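Local coordinates for protein periplasmic beta-glucosidase (Pseudomonas aeruginosa, PDB 6R5T) that probably hydrolyses terminal, non-reducing beta-D-glucosyl residues with release of beta-D-glucose, as a periplasmic glycoside hydrolase of family 3, at residues M156-Q161 / V212-G217; Q378-V383 / R421-Y426. The protein carries 1 engineered substitution. One frame throughout, in Å; residues are numbered along the deposited sequence.

Interaction 1 (M156-Q161 / V212-G217); sequences MVRAYQ and VDAGAG
The flat carboxamide of Q161 meets the backbone of G215-G217 through both OE1 and NE2. The second flat group, the R158 guanidinium, lies obliquely to A214 CB, 3.8 Å from NH1. Q161 NE2 donates to G215 O at 2.9 Å, a nearly straight bond (164°) that leaves close to the amide plane but arrives above the plane of the G215 carbonyl, away from its lone pairs. OE1 takes G217 N at 3.1 Å in its own carbonyl plane, on a lone pair, and also accepts from A173 N of strand 172-178. A water bound to NE2 at 3.0 Å donates to A214 O; OE1 and NE2 thus each have two partners. The chain is extended beyond CG (chi2 -162°), which carries the amide from the last turn of helix 146-161 across to G215-G217. Between Q161 and R158, V157 CG1, anti to its backbone N (chi1 170°), fits against A214 CB at 3.9 Å and reaches A216 N at 3.6 Å. G215, with positive phi, closes helix 206-213 in a Schellman motif, and the chain then enters strand 218-221 of the TIM-type barrel. The contact ties the last turns of helix 146-161 to the turn that follows helix 206-213. Gripped by four partners, the Q161 amide has its flip state fixed: exchanging O and N would set donor against donor at G217 and acceptor against acceptor at G215.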
ATOM      1  N   MET A 156      18.775  20.784  -9.679  1.00 13.76           N
ATOM      2  CA  MET A 156      18.659  20.329 -11.061  1.00 15.27           C
ATOM      3  C   MET A 156      18.094  21.470 -11.916  1.00 13.92           C
ATOM      4  O   MET A 156      18.645  21.739 -12.981  1.00 13.23           O
ATOM      5  CB  MET A 156      17.691  19.155 -11.160  1.00 15.57           C
ATOM      6  CG  MET A 156      18.203  17.855 -10.521  1.00 18.02           C
ATOM      7  SD  MET A 156      19.437  17.024 -11.499  1.00 19.59           S
ATOM      8  CE  MET A 156      18.596  16.645 -13.029  1.00 22.32           C
ATOM      9  N   VAL A 157      17.042  22.104 -11.457  1.00 13.96           N
ATOM     10  CA  VAL A 157      16.456  23.222 -12.241  1.00 14.38           C
ATOM     11  C   VAL A 157      17.496  24.328 -12.465  1.00 15.39           C
ATOM     12  O   VAL A 157      17.661  24.806 -13.597  1.00 15.86           O
ATOM     13  CB  VAL A 157      15.220  23.767 -11.546  1.00 13.55           C
ATOM     14  CG1 VAL A 157      14.745  25.052 -12.179  1.00 14.86           C
ATOM     15  CG2 VAL A 157      14.116  22.715 -11.575  1.00 15.13           C
ATOM     16  N   ARG A 158      18.160  24.757 -11.411  1.00 16.11           N
ATOM     17  CA  ARG A 158      19.168  25.843 -11.529  1.00 16.60           C
ATOM     18  C   ARG A 158      20.294  25.441 -12.455  1.00 16.89           C
ATOM     19  O   ARG A 158      20.787  26.304 -13.265  1.00 18.44           O
ATOM     20  CB  ARG A 158      19.623  26.276 -10.148  1.00 18.84           C
ATOM     21  CG  ARG A 158      18.537  26.990  -9.357  1.00 24.72           C
ATOM     22  CD  ARG A 158      19.084  27.595  -8.077  1.00 29.76           C
ATOM     23  NE  ARG A 158      19.532  26.584  -7.143  1.00 39.43           N
ATOM     24  CZ  ARG A 158      18.796  26.000  -6.187  1.00 40.29           C
ATOM     25  NH1 ARG A 158      17.526  26.321  -5.982  1.00 44.56           N
ATOM     26  NH2 ARG A 158      19.366  25.083  -5.430  1.00 41.68           N
ATOM     27  N   ALA A 159      20.747  24.190 -12.387  1.00 15.48           N
ATOM     28  CA  ALA A 159      21.864  23.718 -13.215  1.00 14.75           C
ATOM     29  C   ALA A 159      21.465  23.673 -14.683  1.00 15.89           C
ATOM     30  O   ALA A 159      22.289  24.029 -15.557  1.00 17.16           O
ATOM     31  CB  ALA A 159      22.343  22.400 -12.682  1.00 17.23           C
ATOM     32  N   TYR A 160      20.250  23.235 -14.988  1.00 15.66           N
ATOM     33  CA  TYR A 160      19.779  23.179 -16.386  1.00 15.73           C
ATOM     34  C   TYR A 160      19.649  24.586 -16.945  1.00 15.67           C
ATOM     35  O   TYR A 160      20.097  24.828 -18.088  1.00 17.69           O
ATOM     36  CB  TYR A 160      18.420  22.479 -16.496  1.00 14.63           C
ATOM     37  CG  TYR A 160      18.389  20.972 -16.324  1.00 16.59           C
ATOM     38  CD1 TYR A 160      19.378  20.136 -16.790  1.00 16.99           C
ATOM     39  CD2 TYR A 160      17.258  20.359 -15.811  1.00 19.24           C
ATOM     40  CE1 TYR A 160      19.284  18.759 -16.744  1.00 17.70           C
ATOM     41  CE2 TYR A 160      17.163  18.971 -15.711  1.00 19.89           C
ATOM     42  CZ  TYR A 160      18.156  18.166 -16.219  1.00 18.57           C
ATOM     43  OH  TYR A 160      18.068  16.801 -16.178  1.00 19.02           O
ATOM     44  N   GLN A 161      19.034  25.490 -16.186  1.00 16.46           N
ATOM     45  CA  GLN A 161      18.562  26.791 -16.752  1.00 16.63           C
ATOM     46  C   GLN A 161      19.654  27.862 -16.676  1.00 20.02           C
ATOM     47  O   GLN A 161      19.541  28.873 -17.419  1.00 19.74           O
ATOM     48  CB  GLN A 161      17.280  27.225 -16.062  1.00 16.36           C
ATOM     49  CG  GLN A 161      16.166  26.193 -16.221  1.00 17.11           C
ATOM     50  CD  GLN A 161      14.772  26.706 -15.941  1.00 15.34           C
ATOM     51  OE1 GLN A 161      13.775  26.144 -16.429  1.00 15.82           O
ATOM     52  NE2 GLN A 161      14.681  27.739 -15.110  1.00 16.26           N
ATOM     53  N   VAL A 212       9.461  24.977  -8.868  1.00 15.94           N
ATOM     54  CA  VAL A 212       8.758  26.245  -9.231  1.00 15.90           C
ATOM     55  C   VAL A 212       9.537  27.422  -8.624  1.00 17.19           C
ATOM     56  O   VAL A 212       9.864  28.428  -9.349  1.00 19.06           O
ATOM     57  CB  VAL A 212       7.305  26.225  -8.763  1.00 16.73           C
ATOM     58  CG1 VAL A 212       6.670  27.601  -8.888  1.00 18.88           C
ATOM     59  CG2 VAL A 212       6.495  25.217  -9.529  1.00 18.18           C
ATOM     60  N   ASP A 213       9.937  27.300  -7.355  1.00 16.34           N
ATOM     61  CA  ASP A 213      10.631  28.419  -6.666  1.00 18.52           C
ATOM     62  C   ASP A 213      12.053  28.597  -7.210  1.00 19.05           C
ATOM     63  O   ASP A 213      12.554  29.743  -7.145  1.00 19.71           O
ATOM     64  CB  ASP A 213      10.639  28.217  -5.163  1.00 20.71           C
ATOM     65  CG  ASP A 213       9.269  28.332  -4.551  1.00 24.54           C
ATOM     66  OD1 ASP A 213       8.376  28.858  -5.191  1.00 28.38           O
ATOM     67  OD2 ASP A 213       9.120  27.892  -3.406  1.00 33.53           O
ATOM     68  N   ALA A 214      12.659  27.551  -7.806  1.00 17.57           N
ATOM     69  CA  ALA A 214      13.994  27.670  -8.435  1.00 17.47           C
ATOM     70  C   ALA A 214      13.860  28.302  -9.824  1.00 18.81           C
ATOM     71  O   ALA A 214      14.898  28.482 -10.466  1.00 20.48           O
ATOM     72  CB  ALA A 214      14.697  26.332  -8.517  1.00 17.11           C
ATOM     73  N   GLY A 215      12.627  28.542 -10.284  1.00 16.34           N
ATOM     74  CA  GLY A 215      12.347  29.215 -11.565  1.00 17.03           C
ATOM     75  C   GLY A 215      12.113  28.246 -12.706  1.00 16.66           C
ATOM     76  O   GLY A 215      12.240  28.647 -13.866  1.00 17.29           O
ATOM     77  N   ALA A 216      11.712  26.987 -12.456  1.00 15.08           N
ATOM     78  CA  ALA A 216      11.453  26.068 -13.577  1.00 15.76           C
ATOM     79  C   ALA A 216      10.497  26.746 -14.570  1.00 14.45           C
ATOM     80  O   ALA A 216       9.459  27.286 -14.137  1.00 14.51           O
ATOM     81  CB  ALA A 216      10.849  24.782 -13.071  1.00 15.79           C
ATOM     82  N   GLY A 217      10.799  26.644 -15.866  1.00 15.72           N
ATOM     83  CA  GLY A 217       9.952  27.261 -16.910  1.00 15.93           C
ATOM     84  C   GLY A 217       8.722  26.442 -17.226  1.00 15.48           C
ATOM     85  O   GLY A 217       7.737  27.018 -17.763  1.00 16.13           O
TER
HETATM   86  O   HOH W   1      16.343  28.715 -12.809  1.00 21.50           O

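Interaction 2 (Q378-V383 / R421-Y426); sequences QGRIAV and RATLLY
R421 O and A422 CB meet Q378 where the parallel strands 380-384 and 423-427, joined through helix 410-418 in a beta-alpha-beta crossover, pair at the edge of the mixed sheet of the family 3 C-terminal domain. R421 O faces Q378 CA at 3.6 Å in a CA-H...O contact, and a water donates to it while accepting from G379 N. A422 turns its CB toward the other strand and rests on G379 O at 3.4 Å. T423 N gives the first of four backbone bonds across the pair, donating almost straight to G379 O (2.9 Å), and T423 O receives I381 N. T423 CG2 lies 3.9 Å from R380 NH1, the two side chains pointing the same way on the face shared with A382 and L425. L424 points to the other face, where I381 and V383 also lie; its CD2 packs on I381 CB at 3.9 Å, under cover of helix 410-418. L425 N donates to I381 O, the donor tilted 25° from the carbonyl plane, and L425 O accepts V383 N. Both methyls of L425 lie against R380 NH2, which is salt-bridged to D469; the bend of the arginine at chi3 (77°) brings its guanidinium obliquely alongside T423 CG2 and the L425 methyls. On the inner side, R380 is bonded to D471 and A382 to L472 and V474 of strand 472-478, leaving 423-427 outermost within the chain. Y426 ends the segment with its ring in a cation-pi contact with K389, while its CD1 approaches V383 O at 3.3 Å.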
ATOM      1  N   GLN A 378      46.021  -7.894  -9.102  1.00 29.35           N
ATOM      2  CA  GLN A 378      46.920  -9.053  -9.277  1.00 33.22           C
ATOM      3  C   GLN A 378      46.094 -10.333  -9.226  1.00 32.64           C
ATOM      4  O   GLN A 378      44.910 -10.269  -8.870  1.00 33.97           O
ATOM      5  CB  GLN A 378      48.003  -9.053  -8.198  1.00 36.94           C
ATOM      6  CG  GLN A 378      47.453  -9.464  -6.844  1.00 37.66           C
ATOM      7  CD  GLN A 378      48.456  -9.350  -5.727  1.00 42.72           C
ATOM      8  OE1 GLN A 378      49.376  -8.540  -5.780  1.00 52.59           O
ATOM      9  NE2 GLN A 378      48.251 -10.147  -4.700  1.00 42.20           N
ATOM     10  N   GLY A 379      46.701 -11.449  -9.620  1.00 28.18           N
ATOM     11  CA  GLY A 379      46.103 -12.785  -9.525  1.00 26.56           C
ATOM     12  C   GLY A 379      45.088 -13.037 -10.636  1.00 26.13           C
ATOM     13  O   GLY A 379      45.167 -12.418 -11.697  1.00 27.48           O
ATOM     14  N   ARG A 380      44.155 -13.933 -10.368  1.00 22.37           N
ATOM     15  CA  ARG A 380      43.141 -14.416 -11.327  1.00 23.88           C
ATOM     16  C   ARG A 380      41.768 -14.056 -10.767  1.00 20.39           C
ATOM     17  O   ARG A 380      41.413 -14.554  -9.682  1.00 20.73           O
ATOM     18  CB  ARG A 380      43.283 -15.928 -11.506  1.00 25.79           C
ATOM     19  CG  ARG A 380      44.584 -16.304 -12.200  1.00 32.51           C
ATOM     20  CD  ARG A 380      44.804 -17.800 -12.200  1.00 34.33           C
ATOM     21  NE  ARG A 380      43.991 -18.496 -13.185  1.00 35.19           N
ATOM     22  CZ  ARG A 380      44.207 -18.475 -14.507  1.00 40.20           C
ATOM     23  NH1 ARG A 380      45.205 -17.769 -15.011  1.00 44.02           N
ATOM     24  NH2 ARG A 380      43.426 -19.144 -15.340  1.00 39.31           N
ATOM     25  N   ILE A 381      41.028 -13.247 -11.518  1.00 20.66           N
ATOM     26  CA  ILE A 381      39.706 -12.747 -11.053  1.00 19.87           C
ATOM     27  C   ILE A 381      38.660 -13.311 -12.018  1.00 19.80           C
ATOM     28  O   ILE A 381      38.735 -12.978 -13.199  1.00 20.75           O
ATOM     29  CB  ILE A 381      39.698 -11.206 -10.997  1.00 21.02           C
ATOM     30  CG1 ILE A 381      40.752 -10.648 -10.032  1.00 24.07           C
ATOM     31  CG2 ILE A 381      38.290 -10.682 -10.660  1.00 20.29           C
ATOM     32  CD1 ILE A 381      41.032  -9.179 -10.174  1.00 24.89           C
ATOM     33  N   ALA A 382      37.722 -14.102 -11.525  1.00 18.63           N
ATOM     34  CA  ALA A 382      36.576 -14.560 -12.354  1.00 19.60           C
ATOM     35  C   ALA A 382      35.511 -13.449 -12.348  1.00 20.41           C
ATOM     36  O   ALA A 382      35.150 -12.967 -11.269  1.00 21.65           O
ATOM     37  CB  ALA A 382      36.013 -15.853 -11.866  1.00 20.82           C
ATOM     38  N   VAL A 383      35.088 -13.014 -13.531  1.00 18.01           N
ATOM     39  CA  VAL A 383      34.053 -11.958 -13.686  1.00 18.42           C
ATOM     40  C   VAL A 383      32.841 -12.672 -14.274  1.00 17.91           C
ATOM     41  O   VAL A 383      32.891 -13.176 -15.418  1.00 17.88           O
ATOM     42  CB  VAL A 383      34.545 -10.798 -14.550  1.00 19.40           C
ATOM     43  CG1 VAL A 383      33.456  -9.750 -14.678  1.00 21.74           C
ATOM     44  CG2 VAL A 383      35.835 -10.231 -14.018  1.00 20.84           C
ATOM     45  N   ARG A 421      48.600  -6.867 -15.477  1.00 28.61           N
ATOM     46  CA  ARG A 421      49.048  -7.199 -14.100  1.00 31.80           C
ATOM     47  C   ARG A 421      48.149  -8.260 -13.462  1.00 29.48           C
ATOM     48  O   ARG A 421      48.540  -8.781 -12.428  1.00 30.91           O
ATOM     49  CB  ARG A 421      49.168  -5.892 -13.310  1.00 34.43           C
ATOM     50  CG  ARG A 421      50.372  -5.081 -13.781  1.00 37.97           C
ATOM     51  CD  ARG A 421      50.304  -3.583 -13.544  1.00 38.89           C
ATOM     52  NE  ARG A 421      49.391  -2.892 -14.453  1.00 36.72           N
ATOM     53  CZ  ARG A 421      48.295  -2.212 -14.105  1.00 40.28           C
ATOM     54  NH1 ARG A 421      47.551  -1.644 -15.045  1.00 37.76           N
ATOM     55  NH2 ARG A 421      47.924  -2.113 -12.836  1.00 39.90           N
ATOM     56  N   ALA A 422      46.951  -8.535 -14.002  1.00 28.44           N
ATOM     57  CA  ALA A 422      46.062  -9.594 -13.477  1.00 24.97           C
ATOM     58  C   ALA A 422      45.341 -10.253 -14.644  1.00 22.13           C
ATOM     59  O   ALA A 422      45.272  -9.654 -15.750  1.00 28.91           O
ATOM     60  CB  ALA A 422      45.057  -9.063 -12.465  1.00 26.95           C
ATOM     61  N   THR A 423      44.837 -11.444 -14.413  1.00 22.41           N
ATOM     62  CA  THR A 423      44.100 -12.225 -15.428  1.00 23.35           C
ATOM     63  C   THR A 423      42.605 -12.199 -15.103  1.00 22.04           C
ATOM     64  O   THR A 423      42.213 -12.778 -14.088  1.00 22.28           O
ATOM     65  CB  THR A 423      44.609 -13.666 -15.503  1.00 29.35           C
ATOM     66  OG1 THR A 423      46.018 -13.606 -15.764  1.00 30.60           O
ATOM     67  CG2 THR A 423      43.926 -14.470 -16.585  1.00 29.93           C
ATOM     68  N   LEU A 424      41.794 -11.750 -16.043  1.00 22.53           N
ATOM     69  CA  LEU A 424      40.328 -11.849 -15.872  1.00 22.04           C
ATOM     70  C   LEU A 424      39.797 -13.068 -16.596  1.00 23.80           C
ATOM     71  O   LEU A 424      40.231 -13.365 -17.744  1.00 25.06           O
ATOM     72  CB  LEU A 424      39.680 -10.591 -16.451  1.00 21.89           C
ATOM     73  CG  LEU A 424      40.131  -9.263 -15.875  1.00 23.51           C
ATOM     74  CD1 LEU A 424      39.328  -8.152 -16.522  1.00 25.01           C
ATOM     75  CD2 LEU A 424      39.972  -9.262 -14.355  1.00 23.96           C
ATOM     76  N   LEU A 425      38.867 -13.767 -15.975  1.00 21.85           N
ATOM     77  CA  LEU A 425      38.203 -14.926 -16.601  1.00 21.34           C
ATOM     78  C   LEU A 425      36.716 -14.613 -16.603  1.00 26.93           C
ATOM     79  O   LEU A 425      36.200 -14.299 -15.547  1.00 32.23           O
ATOM     80  CB  LEU A 425      38.466 -16.178 -15.776  1.00 23.91           C
ATOM     81  CG  LEU A 425      39.918 -16.493 -15.440  1.00 26.87           C
ATOM     82  CD1 LEU A 425      39.944 -17.719 -14.556  1.00 30.68           C
ATOM     83  CD2 LEU A 425      40.732 -16.734 -16.704  1.00 29.30           C
ATOM     84  N   TYR A 426      36.060 -14.811 -17.714  1.00 23.24           N
ATOM     85  CA  TYR A 426      34.651 -14.416 -17.888  1.00 20.48           C
ATOM     86  C   TYR A 426      33.763 -15.632 -18.058  1.00 19.48           C
ATOM     87  O   TYR A 426      34.095 -16.552 -18.799  1.00 20.21           O
ATOM     88  CB  TYR A 426      34.506 -13.470 -19.079  1.00 19.54           C
ATOM     89  CG  TYR A 426      33.067 -13.231 -19.435  1.00 20.64           C
ATOM     90  CD1 TYR A 426      32.275 -12.459 -18.604  1.00 20.47           C
ATOM     91  CD2 TYR A 426      32.467 -13.815 -20.536  1.00 19.22           C
ATOM     92  CE1 TYR A 426      30.950 -12.204 -18.903  1.00 19.51           C
ATOM     93  CE2 TYR A 426      31.143 -13.577 -20.850  1.00 18.55           C
ATOM     94  CZ  TYR A 426      30.373 -12.767 -20.035  1.00 19.64           C
ATOM     95  OH  TYR A 426      29.053 -12.604 -20.301  1.00 21.15           O
TER
HETATM   96  O   HOH W   2      49.154 -11.442 -11.037  1.00 43.42           O

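In the fold
Interaction 1 closes before interaction 2 opens along the chain, and the two share no helix, strand or sheet. Their centres are 46 Å apart, on opposite sides of the chain's centre, with nearest atoms about 30 Å from each other. Interaction 1 belongs to the N-terminal TIM-type barrel, joining the end of helix 146-161 to the turn between helix 206-213 and strand 218-221; the side chain of A216 is about 14 Å from the glucose unit of bound lactose. Interaction 2 lies in the six-stranded sheet of the C-terminal domain. One contact thus packs the outer layer of the barrel, the other builds the outer edge of that sheet, and both lie away from the sugar pocket and the magnesium site.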